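Local coordinates for protein endoglucanase (Clostridium thermocellum, PDB 2E4T) that hydrolyses internal beta-1,4-glucosidic bonds of cellulose and probably of xyloglucan, this chain being the glycoside hydrolase family 44 module of a longer multidomain enzyme, at residues Thr37-Arg42 and Leu406-Asp411; Ser24-Gly29 and Asn101-Leu106; Ala436-Val439 and Lys445-Ile448; Gly29-Leu34 and Ile357-Tyr362. All blocks are in the same frame, centred on the assembly; numbering follows the deposited sequence. Where two conformers were deposited one is given.

Contact 1 of 4, residues Thr37-Arg42 and Leu406-Asp411; sequences TVTAKR and LYTNYD
In the TIM barrel of this family 44 module, T37, on the loop that leads into the second barrel strand (40-43), docks on T408 and N409 at the end of helix 398-408, which follows the last barrel strand. Two hydrogen bonds, one from each of these residues, hold the threonine. The hydroxyl of T408 donates to the carbonyl of T37, with OG1 2.7 Å from O, and approaches at 132° to the C=O bond and somewhat out of the carbonyl plane. With chi1 at 63°, T408 OG1 lies between its own backbone N and carbonyl carbon; I404 O, one turn back, also bonds it, so the single proton is probably shared between the two carbonyls. The side chains of T37 and T408 run alongside one another, pointing opposite ways, whereas that of N409 crosses T37 at roughly a right angle. N409, the first residue to leave the helix, sends ND2 to T37 OG1 at 3.0 Å. This bond is nearly straight (168°) and lies in the amide plane. The other end of that amide, OD1, accepts from the backbone N of G414, so the group is fixed against rotation. T37 N donates to N405 OD1. The bound zinc ion is about 12 Å from the T37 side chain. Methyl contact completes the interface, T39 CG2 meeting T408 CG2 at 4.1 Å while T39 OG1 is engaged by P25 O.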
loop_
_atom_site.group_PDB
_atom_site.type_symbol
_atom_site.label_atom_id
_atom_site.label_comp_id
_atom_site.label_asym_id
_atom_site.label_seq_id
_atom_site.Cartn_x
_atom_site.Cartn_y
_atom_site.Cartn_z
ATOM N N THR A 37 0.970 -8.309 -12.682
ATOM C CA THR A 37 2.392 -8.227 -12.358
ATOM C C THR A 37 2.547 -7.162 -11.291
ATOM O O THR A 37 2.183 -5.975 -11.513
ATOM C CB THR A 37 3.172 -7.861 -13.633
ATOM O OG1 THR A 37 2.927 -8.879 -14.629
ATOM C CG2 THR A 37 4.643 -7.698 -13.348
ATOM N N VAL A 38 2.926 -7.564 -10.088
ATOM C CA VAL A 38 3.064 -6.630 -8.980
ATOM C C VAL A 38 4.523 -6.487 -8.615
ATOM O O VAL A 38 5.371 -7.323 -8.917
ATOM C CB VAL A 38 2.232 -7.059 -7.744
ATOM C CG1 VAL A 38 0.742 -7.200 -8.113
ATOM C CG2 VAL A 38 2.741 -8.326 -7.084
ATOM N N THR A 39 4.816 -5.359 -7.908
ATOM C CA THR A 39 6.216 -5.042 -7.591
ATOM C C THR A 39 6.495 -4.998 -6.092
ATOM O O THR A 39 7.609 -4.719 -5.672
ATOM C CB THR A 39 6.620 -3.722 -8.229
ATOM O OG1 THR A 39 5.808 -2.692 -7.657
ATOM C CG2 THR A 39 6.441 -3.749 -9.743
ATOM N N ALA A 40 5.467 -5.324 -5.286
ATOM C CA ALA A 40 5.670 -5.500 -3.850
ATOM C C ALA A 40 4.561 -6.474 -3.387
ATOM O O ALA A 40 3.466 -6.505 -3.933
ATOM C CB ALA A 40 5.568 -4.168 -3.070
ATOM N N LYS A 41 4.930 -7.264 -2.354
ATOM C CA LYS A 41 3.970 -8.135 -1.687
ATOM C C LYS A 41 4.037 -7.869 -0.191
ATOM O O LYS A 41 5.121 -7.912 0.403
ATOM C CB LYS A 41 4.273 -9.619 -1.961
ATOM C CG LYS A 41 3.844 -10.091 -3.330
ATOM C CD LYS A 41 2.344 -9.946 -3.634
ATOM C CE LYS A 41 1.402 -10.587 -2.639
ATOM N NZ LYS A 41 1.526 -12.085 -2.591
ATOM N N ARG A 42 2.861 -7.635 0.406
ATOM C CA ARG A 42 2.738 -7.451 1.853
ATOM C C ARG A 42 2.024 -8.646 2.470
ATOM O O ARG A 42 0.942 -9.025 2.020
ATOM C CB ARG A 42 1.923 -6.181 2.149
ATOM C CG ARG A 42 1.561 -6.032 3.638
ATOM C CD ARG A 42 0.941 -4.678 3.866
ATOM N NE ARG A 42 0.516 -4.407 5.231
ATOM C CZ ARG A 42 -0.725 -4.492 5.689
ATOM N NH1 ARG A 42 -1.693 -5.049 4.982
ATOM N NH2 ARG A 42 -0.949 -3.957 6.910
ATOM N N LEU A 406 -1.386 -1.921 -16.479
ATOM C CA LEU A 406 -1.167 -0.795 -17.396
ATOM C C LEU A 406 0.195 -0.126 -17.068
ATOM O O LEU A 406 0.848 0.421 -17.981
ATOM C CB LEU A 406 -2.305 0.187 -17.301
ATOM C CG LEU A 406 -2.383 1.189 -18.463
ATOM C CD1 LEU A 406 -2.701 0.541 -19.790
ATOM C CD2 LEU A 406 -3.402 2.294 -18.112
ATOM N N TYR A 407 0.580 -0.146 -15.783
ATOM C CA TYR A 407 1.873 0.363 -15.369
ATOM C C TYR A 407 2.969 -0.686 -15.390
ATOM O O TYR A 407 4.116 -0.366 -15.744
ATOM C CB TYR A 407 1.813 0.952 -13.952
ATOM C CG TYR A 407 1.049 2.251 -13.892
ATOM C CD1 TYR A 407 1.747 3.484 -13.858
ATOM C CD2 TYR A 407 -0.346 2.272 -13.858
ATOM C CE1 TYR A 407 1.080 4.682 -13.797
ATOM C CE2 TYR A 407 -1.046 3.469 -13.828
ATOM C CZ TYR A 407 -0.331 4.703 -13.764
ATOM O OH TYR A 407 -0.979 5.910 -13.746
ATOM N N THR A 408 2.695 -1.914 -14.972
ATOM C CA THR A 408 3.762 -2.865 -14.707
ATOM C C THR A 408 4.035 -3.834 -15.834
ATOM O O THR A 408 5.107 -4.486 -15.822
ATOM C CB THR A 408 3.444 -3.686 -13.425
ATOM O OG1 THR A 408 2.247 -4.417 -13.755
ATOM C CG2 THR A 408 3.281 -2.826 -12.214
ATOM N N ASN A 409 3.089 -4.020 -16.754
ATOM C CA ASN A 409 3.238 -5.092 -17.754
ATOM C C ASN A 409 2.169 -4.836 -18.818
ATOM O O ASN A 409 1.200 -5.616 -18.987
ATOM C CB ASN A 409 3.099 -6.462 -17.119
ATOM C CG ASN A 409 3.560 -7.563 -18.054
ATOM O OD1 ASN A 409 3.772 -7.341 -19.266
ATOM N ND2 ASN A 409 3.783 -8.739 -17.499
ATOM N N TYR A 410 2.312 -3.734 -19.548
ATOM C CA TYR A 410 1.219 -3.339 -20.415
ATOM C C TYR A 410 1.090 -4.179 -21.684
ATOM O O TYR A 410 0.011 -4.207 -22.288
ATOM C CB TYR A 410 1.269 -1.824 -20.755
ATOM C CG TYR A 410 2.526 -1.393 -21.449
ATOM C CD1 TYR A 410 2.746 -1.605 -22.807
ATOM C CD2 TYR A 410 3.532 -0.752 -20.742
ATOM C CE1 TYR A 410 3.948 -1.169 -23.391
ATOM C CE2 TYR A 410 4.722 -0.352 -21.323
ATOM C CZ TYR A 410 4.919 -0.546 -22.625
ATOM O OH TYR A 410 6.108 -0.138 -23.185
ATOM N N ASP A 411 2.210 -4.802 -22.107
ATOM C CA ASP A 411 2.273 -5.534 -23.346
ATOM C C ASP A 411 2.315 -7.044 -23.134
ATOM O O ASP A 411 2.439 -7.793 -24.111
ATOM C CB ASP A 411 3.456 -5.047 -24.197
ATOM C CG ASP A 411 4.779 -5.225 -23.506
ATOM O OD1 ASP A 411 4.830 -5.840 -22.413
ATOM O OD2 ASP A 411 5.808 -4.711 -24.050
#

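Contact 2 of 4, residues Ser24-Gly29 and Asn101-Leu106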
loop_
_atom_site.group_PDB
_atom_site.type_symbol
_atom_site.label_atom_id
_atom_site.label_comp_id
_atom_site.label_asym_id
_atom_site.label_seq_id
_atom_site.Cartn_x
_atom_site.Cartn_y
_atom_site.Cartn_z
ATOM N N SER A 24 8.991 5.611 -7.163
ATOM C CA SER A 24 9.457 4.427 -6.447
ATOM C C SER A 24 8.907 3.163 -7.122
ATOM O O SER A 24 7.713 3.081 -7.407
ATOM C CB SER A 24 8.964 4.464 -5.002
ATOM O OG SER A 24 9.437 3.277 -4.387
ATOM N N PRO A 25 9.743 2.148 -7.304
ATOM C CA PRO A 25 9.293 0.954 -8.020
ATOM C C PRO A 25 8.226 0.165 -7.284
ATOM O O PRO A 25 7.590 -0.692 -7.912
ATOM C CB PRO A 25 10.569 0.113 -8.196
ATOM C CG PRO A 25 11.724 1.132 -8.210
ATOM C CD PRO A 25 11.228 2.189 -7.185
ATOM N N TYR A 26 8.073 0.399 -5.975
ATOM C CA TYR A 26 7.316 -0.489 -5.095
ATOM C C TYR A 26 5.878 -0.034 -4.877
ATOM O O TYR A 26 5.168 -0.604 -4.039
ATOM C CB TYR A 26 8.024 -0.615 -3.725
ATOM C CG TYR A 26 9.502 -0.866 -3.875
ATOM C CD1 TYR A 26 9.988 -1.955 -4.657
ATOM C CD2 TYR A 26 10.426 -0.027 -3.240
ATOM C CE1 TYR A 26 11.358 -2.158 -4.796
ATOM C CE2 TYR A 26 11.788 -0.237 -3.378
ATOM C CZ TYR A 26 12.263 -1.300 -4.139
ATOM O OH TYR A 26 13.616 -1.499 -4.274
ATOM N N ILE A 27 5.395 0.962 -5.672
ATOM C CA ILE A 27 4.044 1.434 -5.521
ATOM C C ILE A 27 3.005 0.517 -6.140
ATOM O O ILE A 27 1.800 0.692 -5.893
ATOM C CB ILE A 27 3.874 2.870 -6.053
ATOM C CG1 ILE A 27 4.228 2.962 -7.529
ATOM C CG2 ILE A 27 4.686 3.846 -5.177
ATOM C CD1 ILE A 27 3.834 4.291 -8.139
ATOM N N TYR A 28 3.435 -0.458 -6.951
ATOM C CA TYR A 28 2.525 -1.305 -7.722
ATOM C C TYR A 28 2.351 -2.670 -7.074
ATOM O O TYR A 28 2.389 -3.725 -7.737
ATOM C CB TYR A 28 3.051 -1.462 -9.169
ATOM C CG TYR A 28 3.437 -0.147 -9.810
ATOM C CD1 TYR A 28 2.483 0.794 -10.211
ATOM C CD2 TYR A 28 4.772 0.154 -10.069
ATOM C CE1 TYR A 28 2.840 1.980 -10.818
ATOM C CE2 TYR A 28 5.144 1.348 -10.684
ATOM C CZ TYR A 28 4.181 2.260 -11.077
ATOM O OH TYR A 28 4.498 3.465 -11.687
ATOM N N GLY A 29 2.149 -2.674 -5.734
ATOM C CA GLY A 29 2.116 -3.933 -5.006
ATOM C C GLY A 29 0.697 -4.412 -4.663
ATOM O O GLY A 29 -0.318 -3.732 -4.888
ATOM N N ASN A 101 9.319 -12.681 -9.431
ATOM C CA ASN A 101 10.182 -11.549 -9.728
ATOM C C ASN A 101 9.685 -10.280 -9.005
ATOM O O ASN A 101 9.790 -9.154 -9.542
ATOM C CB ASN A 101 10.296 -11.295 -11.247
ATOM C CG ASN A 101 10.687 -12.555 -11.975
ATOM O OD1 ASN A 101 9.854 -13.233 -12.625
ATOM N ND2 ASN A 101 11.925 -12.893 -11.897
ATOM N N VAL A 102 9.154 -10.440 -7.800
ATOM C CA VAL A 102 8.708 -9.283 -6.996
ATOM C C VAL A 102 9.878 -8.784 -6.162
ATOM O O VAL A 102 10.435 -9.570 -5.385
ATOM C CB VAL A 102 7.552 -9.711 -6.077
ATOM C CG1 VAL A 102 7.190 -8.564 -5.144
ATOM C CG2 VAL A 102 6.340 -10.114 -6.898
ATOM N N PRO A 103 10.278 -7.509 -6.301
ATOM C CA PRO A 103 11.517 -7.044 -5.643
ATOM C C PRO A 103 11.334 -6.603 -4.226
ATOM O O PRO A 103 12.345 -6.420 -3.560
ATOM C CB PRO A 103 11.950 -5.880 -6.524
ATOM C CG PRO A 103 10.677 -5.293 -7.024
ATOM C CD PRO A 103 9.798 -6.529 -7.325
ATOM N N TYR A 104 10.122 -6.466 -3.695
ATOM C CA TYR A 104 9.939 -6.001 -2.327
ATOM C C TYR A 104 8.948 -6.922 -1.633
ATOM O O TYR A 104 7.806 -7.040 -2.061
ATOM C CB TYR A 104 9.422 -4.538 -2.273
ATOM C CG TYR A 104 9.754 -3.849 -0.977
ATOM C CD1 TYR A 104 10.689 -2.819 -0.944
ATOM C CD2 TYR A 104 9.144 -4.220 0.245
ATOM C CE1 TYR A 104 11.076 -2.207 0.239
ATOM C CE2 TYR A 104 9.509 -3.596 1.434
ATOM C CZ TYR A 104 10.491 -2.628 1.436
ATOM O OH TYR A 104 10.876 -2.104 2.651
ATOM N N THR A 105 9.381 -7.532 -0.497
ATOM C CA THR A 105 8.497 -8.242 0.394
ATOM C C THR A 105 8.491 -7.517 1.732
ATOM O O THR A 105 9.558 -7.198 2.287
ATOM C CB THR A 105 8.968 -9.682 0.583
ATOM O OG1 THR A 105 8.898 -10.342 -0.693
ATOM C CG2 THR A 105 8.076 -10.434 1.574
ATOM N N LEU A 106 7.275 -7.237 2.226
ATOM C CA LEU A 106 7.028 -6.580 3.504
ATOM C C LEU A 106 6.329 -7.586 4.426
ATOM O O LEU A 106 5.248 -8.075 4.101
ATOM C CB LEU A 106 6.111 -5.368 3.260
ATOM C CG LEU A 106 5.576 -4.666 4.504
ATOM C CD1 LEU A 106 6.716 -4.141 5.372
ATOM C CD2 LEU A 106 4.671 -3.508 4.097
#
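Y26, the third residue of a type I turn running from S24 to I27, stands with its CA 6.7 Å from the CA of Y104, of strand 104-109, and no hydrogen bond joins the two segments. Strands 26-30 and 104-109 are not neighbours in the barrel sheet; strand 40-43 lies between them, so side chains must span the gap. The two tyrosine rings form an edge-to-face pair, with centroids 4.8 Å apart and planes inclined at 60°. Y104 supplies the edge: its CD1 sits 3.5 Å above the Y26 ring plane, over the ring centre. Y104 CB, placed by the backbone, rests against the Y26 ring, 3.6 Å from CD1; a chi1 of -156°, with CG turned away from the backbone N, then brings the edge over the face. P103 comes in at the rim instead, its CG near the plane of the Y26 ring and 3.9 Å from CE1. Y104 OH hydrogen-bonds E226, and the K179 side chain touches both tyrosines. Between the two segments the attachment is thus dispersive and weakly electrostatic, resting on shape, while polar bonds such as P25 O with T39 OG1 hold the turn from elsewhere.

Contact 3 of 4, residues Ala436-Val439 and Lys445-Ile448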
loop_
_atom_site.group_PDB
_atom_site.type_symbol
_atom_site.label_atom_id
_atom_site.label_comp_id
_atom_site.label_asym_id
_atom_site.label_seq_id
_atom_site.Cartn_x
_atom_site.Cartn_y
_atom_site.Cartn_z
ATOM N N ALA A 436 3.127 11.295 -16.990
ATOM C CA ALA A 436 4.170 11.045 -17.966
ATOM C C ALA A 436 5.472 10.641 -17.235
ATOM O O ALA A 436 5.719 11.074 -16.104
ATOM C CB ALA A 436 4.439 12.274 -18.838
ATOM N N SER A 437 6.249 9.813 -17.939
ATOM C CA SER A 437 7.506 9.382 -17.360
ATOM C C SER A 437 8.484 9.026 -18.484
ATOM O O SER A 437 8.137 8.770 -19.642
ATOM C CB SER A 437 7.310 8.140 -16.480
ATOM O OG SER A 437 6.778 7.066 -17.260
ATOM N N ILE A 438 9.751 8.999 -18.056
ATOM C CA ILE A 438 10.875 8.541 -18.888
ATOM C C ILE A 438 11.612 7.455 -18.096
ATOM O O ILE A 438 11.263 7.117 -16.967
ATOM C CB ILE A 438 11.786 9.723 -19.292
ATOM C CG1 ILE A 438 12.459 10.341 -18.064
ATOM C CG2 ILE A 438 10.976 10.715 -20.118
ATOM C CD1 ILE A 438 13.437 11.486 -18.409
ATOM N N VAL A 439 12.684 6.907 -18.702
ATOM C CA VAL A 439 13.462 5.850 -18.098
ATOM C C VAL A 439 14.793 6.441 -17.645
ATOM O O VAL A 439 15.593 6.901 -18.480
ATOM C CB VAL A 439 13.677 4.698 -19.054
ATOM C CG1 VAL A 439 14.510 3.580 -18.401
ATOM C CG2 VAL A 439 12.320 4.170 -19.561
ATOM N N LYS A 445 12.346 7.437 -24.875
ATOM C CA LYS A 445 10.980 6.877 -24.859
ATOM C C LYS A 445 10.208 7.610 -23.776
ATOM O O LYS A 445 10.609 7.669 -22.614
ATOM C CB LYS A 445 11.008 5.390 -24.588
ATOM C CG LYS A 445 11.759 4.612 -25.648
ATOM C CD LYS A 445 11.410 3.123 -25.628
ATOM C CE LYS A 445 12.153 2.318 -26.724
ATOM N NZ LYS A 445 11.974 0.857 -26.439
ATOM N N LEU A 446 9.102 8.190 -24.218
ATOM C CA LEU A 446 8.226 8.949 -23.312
ATOM C C LEU A 446 6.940 8.155 -23.126
ATOM O O LEU A 446 6.242 7.843 -24.101
ATOM C CB LEU A 446 7.939 10.324 -23.912
ATOM C CG LEU A 446 6.906 11.174 -23.191
ATOM C CD1 LEU A 446 7.352 11.468 -21.717
ATOM C CD2 LEU A 446 6.700 12.485 -23.934
ATOM N N HIS A 447 6.660 7.808 -21.875
ATOM C CA HIS A 447 5.472 7.066 -21.505
ATOM C C HIS A 447 4.396 7.984 -20.965
ATOM O O HIS A 447 4.703 8.853 -20.140
ATOM C CB HIS A 447 5.846 6.059 -20.391
ATOM C CG HIS A 447 6.732 4.972 -20.865
ATOM N ND1 HIS A 447 6.249 3.727 -21.161
ATOM C CD2 HIS A 447 8.066 4.949 -21.102
ATOM C CE1 HIS A 447 7.269 2.972 -21.572
ATOM N NE2 HIS A 447 8.388 3.689 -21.542
ATOM N N ILE A 448 3.143 7.786 -21.421
ATOM C CA ILE A 448 2.056 8.609 -20.969
ATOM C C ILE A 448 0.880 7.707 -20.599
ATOM O O ILE A 448 0.412 6.919 -21.439
ATOM C CB ILE A 448 1.573 9.621 -22.054
ATOM C CG1 ILE A 448 2.743 10.487 -22.534
ATOM C CG2 ILE A 448 0.436 10.456 -21.520
ATOM C CD1 ILE A 448 2.425 11.242 -23.829
HETATM O O HOH W 1 13.024 6.761 -21.899
#
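S437 and H447 face each other as a hydrogen-bonded antiparallel pair of the hairpin formed by strands 432-439 and 442-452, part of the beta domain beside the barrel. Backbone bonds run both ways between them: S437 N to H447 O at 2.9 Å, and H447 N to S437 O at 2.8 Å, the latter nearly straight at 166°. A CA-H...O contact, A436 CA to H447 O at 3.1 Å, supplements them beside the non-hydrogen-bonded pair A436-I448. Further along, the strands part, and V439 N stands 4.5 Å from K445 O. Water fills that step, accepting from V439 N at 3.2 Å and donating to K445 O at 2.7 Å. The apolar contacts centre on L446: with CG anti to the backbone N (chi1 173°) and the second torsion near 60°, CD1 reaches across to I438 CG2 at 4.0 Å and to A436 CB at 4.2 Å. On the other face of the sheet, S437 OG lies against H447 CB, while H447 ND1 hydrogen-bonds H511 NE2 on the adjoining strand 508-514. Direct bonds thus give way to a solvent-mediated one towards the turn of the hairpin, the water satisfying V439 N and K445 O where the strands are too far apart to bond directly.

Contact 4 of 4, residues Gly29-Leu34 and Ile357-Tyr362; sequences GSNQEL and ITEYDY
N31 extends its amide towards the end of strand 354-360, where it meets the carbonyl of T358 beside the E359 side chain. CG of N31 lies anti to its carbonyl carbon (chi1 -72°), which turns the amide to T358. The bond is N31 ND2 to T358 O, 3.0 Å long and almost straight (173°), with the acceptor in the amide plane but the donor somewhat out of the carbonyl plane. The N31 and E359 side chains cross at about a right angle, their amide and carboxylate planes 80° apart, and ND2 touches E359 CG at 4.1 Å rather than its oxygens. R42 links the two groups, its NH1 bonding N31 OD1 and forming a salt bridge to E359 OE2. Because ND2 also donates to F391 O, both amide ends are held. A water in the plane of the Y360 ring, 2.6 Å from Y360 OH, can donate to G29 O, 2.9 Å from the water. A glycerol, probably from the crystallisation liquor, lies near N31 at the C-terminal ends of the strands, where TIM-barrel glycosidases have their active sites. Strand 388-391, with F391 and T390, lies between the two joined strands, and helix 368-384 backs Y360 through L378 and Q374.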
loop_
_atom_site.group_PDB
_atom_site.type_symbol
_atom_site.label_atom_id
_atom_site.label_comp_id
_atom_site.label_asym_id
_atom_site.label_seq_id
_atom_site.Cartn_x
_atom_site.Cartn_y
_atom_site.Cartn_z
ATOM N N GLY A 29 2.149 -2.674 -5.734
ATOM C CA GLY A 29 2.116 -3.933 -5.006
ATOM C C GLY A 29 0.697 -4.412 -4.663
ATOM O O GLY A 29 -0.318 -3.732 -4.888
ATOM N N SER A 30 0.674 -5.615 -4.034
ATOM C CA SER A 30 -0.587 -6.171 -3.558
ATOM C C SER A 30 -0.350 -6.929 -2.224
ATOM O O SER A 30 0.762 -7.335 -1.896
ATOM C CB SER A 30 -1.242 -7.122 -4.591
ATOM O OG SER A 30 -0.519 -8.338 -4.734
ATOM N N ASN A 31 -1.469 -7.126 -1.518
ATOM C CA ASN A 31 -1.529 -8.006 -0.349
ATOM C C ASN A 31 -1.902 -9.439 -0.718
ATOM O O ASN A 31 -1.394 -10.386 -0.102
ATOM C CB ASN A 31 -2.540 -7.508 0.669
ATOM C CG ASN A 31 -2.098 -6.264 1.400
ATOM O OD1 ASN A 31 -1.463 -6.354 2.470
ATOM N ND2 ASN A 31 -2.475 -5.073 0.911
ATOM N N GLN A 32 -2.836 -9.602 -1.672
ATOM C CA GLN A 32 -3.338 -10.897 -2.092
ATOM C C GLN A 32 -2.621 -11.350 -3.364
ATOM O O GLN A 32 -1.839 -10.625 -3.992
ATOM C CB GLN A 32 -4.870 -10.836 -2.341
ATOM C CG GLN A 32 -5.688 -10.809 -1.057
ATOM C CD GLN A 32 -5.460 -9.592 -0.198
ATOM O OE1 GLN A 32 -5.545 -8.442 -0.639
ATOM N NE2 GLN A 32 -5.174 -9.840 1.094
ATOM N N GLU A 33 -2.919 -12.596 -3.774
ATOM C CA GLU A 33 -2.365 -13.185 -4.997
ATOM C C GLU A 33 -3.248 -12.738 -6.161
ATOM O O GLU A 33 -4.378 -13.219 -6.332
ATOM C CB GLU A 33 -2.318 -14.709 -4.884
ATOM C CG GLU A 33 -1.327 -15.145 -3.800
ATOM C CD GLU A 33 -1.242 -16.635 -3.542
ATOM O OE1 GLU A 33 -2.218 -17.384 -3.789
ATOM O OE2 GLU A 33 -0.154 -17.087 -3.053
ATOM N N LEU A 34 -2.739 -11.791 -6.958
ATOM C CA LEU A 34 -3.485 -11.182 -8.050
ATOM C C LEU A 34 -3.069 -11.723 -9.411
ATOM O O LEU A 34 -1.943 -12.148 -9.633
ATOM C CB LEU A 34 -3.286 -9.674 -8.074
ATOM C CG LEU A 34 -3.800 -8.898 -6.864
ATOM C CD1 LEU A 34 -3.609 -7.381 -7.115
ATOM C CD2 LEU A 34 -5.244 -9.219 -6.557
ATOM N N ILE A 357 1.189 3.313 1.506
ATOM C CA ILE A 357 -0.258 3.070 1.629
ATOM C C ILE A 357 -0.413 1.555 1.506
ATOM O O ILE A 357 -0.456 1.007 0.407
ATOM C CB ILE A 357 -1.081 3.824 0.572
ATOM C CG1 ILE A 357 -0.640 5.295 0.440
ATOM C CG2 ILE A 357 -2.538 3.650 0.894
ATOM C CD1 ILE A 357 -0.767 6.147 1.683
ATOM N N THR A 358 -0.425 0.865 2.677
ATOM C CA THR A 358 -0.270 -0.581 2.668
ATOM C C THR A 358 -1.603 -1.362 2.568
ATOM O O THR A 358 -1.564 -2.590 2.381
ATOM C CB THR A 358 0.548 -1.061 3.866
ATOM O OG1 THR A 358 -0.119 -0.697 5.060
ATOM C CG2 THR A 358 1.989 -0.597 3.758
ATOM N N GLU A 359 -2.733 -0.661 2.635
ATOM C CA GLU A 359 -4.005 -1.220 2.215
ATOM C C GLU A 359 -4.797 -0.062 1.617
ATOM O O GLU A 359 -4.795 1.057 2.175
ATOM C CB GLU A 359 -4.860 -1.823 3.333
ATOM C CG GLU A 359 -4.212 -3.007 4.006
ATOM C CD GLU A 359 -5.040 -3.665 5.093
ATOM O OE1 GLU A 359 -6.292 -3.486 5.117
ATOM O OE2 GLU A 359 -4.430 -4.423 5.907
ATOM N N TYR A 360 -5.520 -0.326 0.535
ATOM C CA TYR A 360 -6.458 0.601 -0.047
ATOM C C TYR A 360 -7.301 -0.221 -1.041
ATOM O O TYR A 360 -6.895 -1.315 -1.494
ATOM C CB TYR A 360 -5.767 1.775 -0.785
ATOM C CG TYR A 360 -4.953 1.342 -1.999
ATOM C CD1 TYR A 360 -5.542 1.334 -3.254
ATOM C CD2 TYR A 360 -3.646 0.911 -1.879
ATOM C CE1 TYR A 360 -4.879 0.903 -4.377
ATOM C CE2 TYR A 360 -2.929 0.478 -3.008
ATOM C CZ TYR A 360 -3.561 0.463 -4.240
ATOM O OH TYR A 360 -2.936 0.017 -5.377
ATOM N N ASP A 361 -8.463 0.339 -1.410
ATOM C CA ASP A 361 -9.367 -0.257 -2.416
ATOM C C ASP A 361 -10.371 0.814 -2.749
ATOM O O ASP A 361 -11.109 1.262 -1.871
ATOM C CB ASP A 361 -10.039 -1.487 -1.830
ATOM C CG ASP A 361 -11.105 -2.106 -2.741
ATOM O OD1 ASP A 361 -11.142 -1.791 -3.943
ATOM O OD2 ASP A 361 -11.889 -2.979 -2.222
ATOM N N TYR A 362 -10.400 1.231 -4.043
ATOM C CA TYR A 362 -11.355 2.227 -4.506
ATOM C C TYR A 362 -12.693 1.611 -4.954
ATOM O O TYR A 362 -13.594 2.358 -5.378
ATOM C CB TYR A 362 -10.719 3.115 -5.589
ATOM C CG TYR A 362 -9.873 4.199 -4.969
ATOM C CD1 TYR A 362 -8.690 3.886 -4.261
ATOM C CD2 TYR A 362 -10.291 5.526 -4.991
ATOM C CE1 TYR A 362 -7.987 4.852 -3.553
ATOM C CE2 TYR A 362 -9.588 6.506 -4.321
ATOM C CZ TYR A 362 -8.460 6.167 -3.566
ATOM O OH TYR A 362 -7.733 7.084 -2.842
HETATM O O HOH W 2 -0.506 -0.876 -5.328
#

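Contacts 1, 2 and 4 cluster in the barrel, with centres 8 to 12 Å apart, whereas contact 3 lies in the beta domain, 16 to 25 Å from them. Contacts 2 and 4 share G29 and strand 26-30, which pairs with strand 40-43 of contact 1 to close the eight-stranded barrel. Contacts 1 and 4 join early segments to late ones, whereas contact 2 joins two early ones; the three cross along the chain. A40 O of contact 1 bonds S30 N of contact 4, and K41 pairs with Y104 of contact 2. Contact 3 follows later in sequence; Y410, just after helix 398-408, packs on H447 and so connects contact 1 to the beta domain.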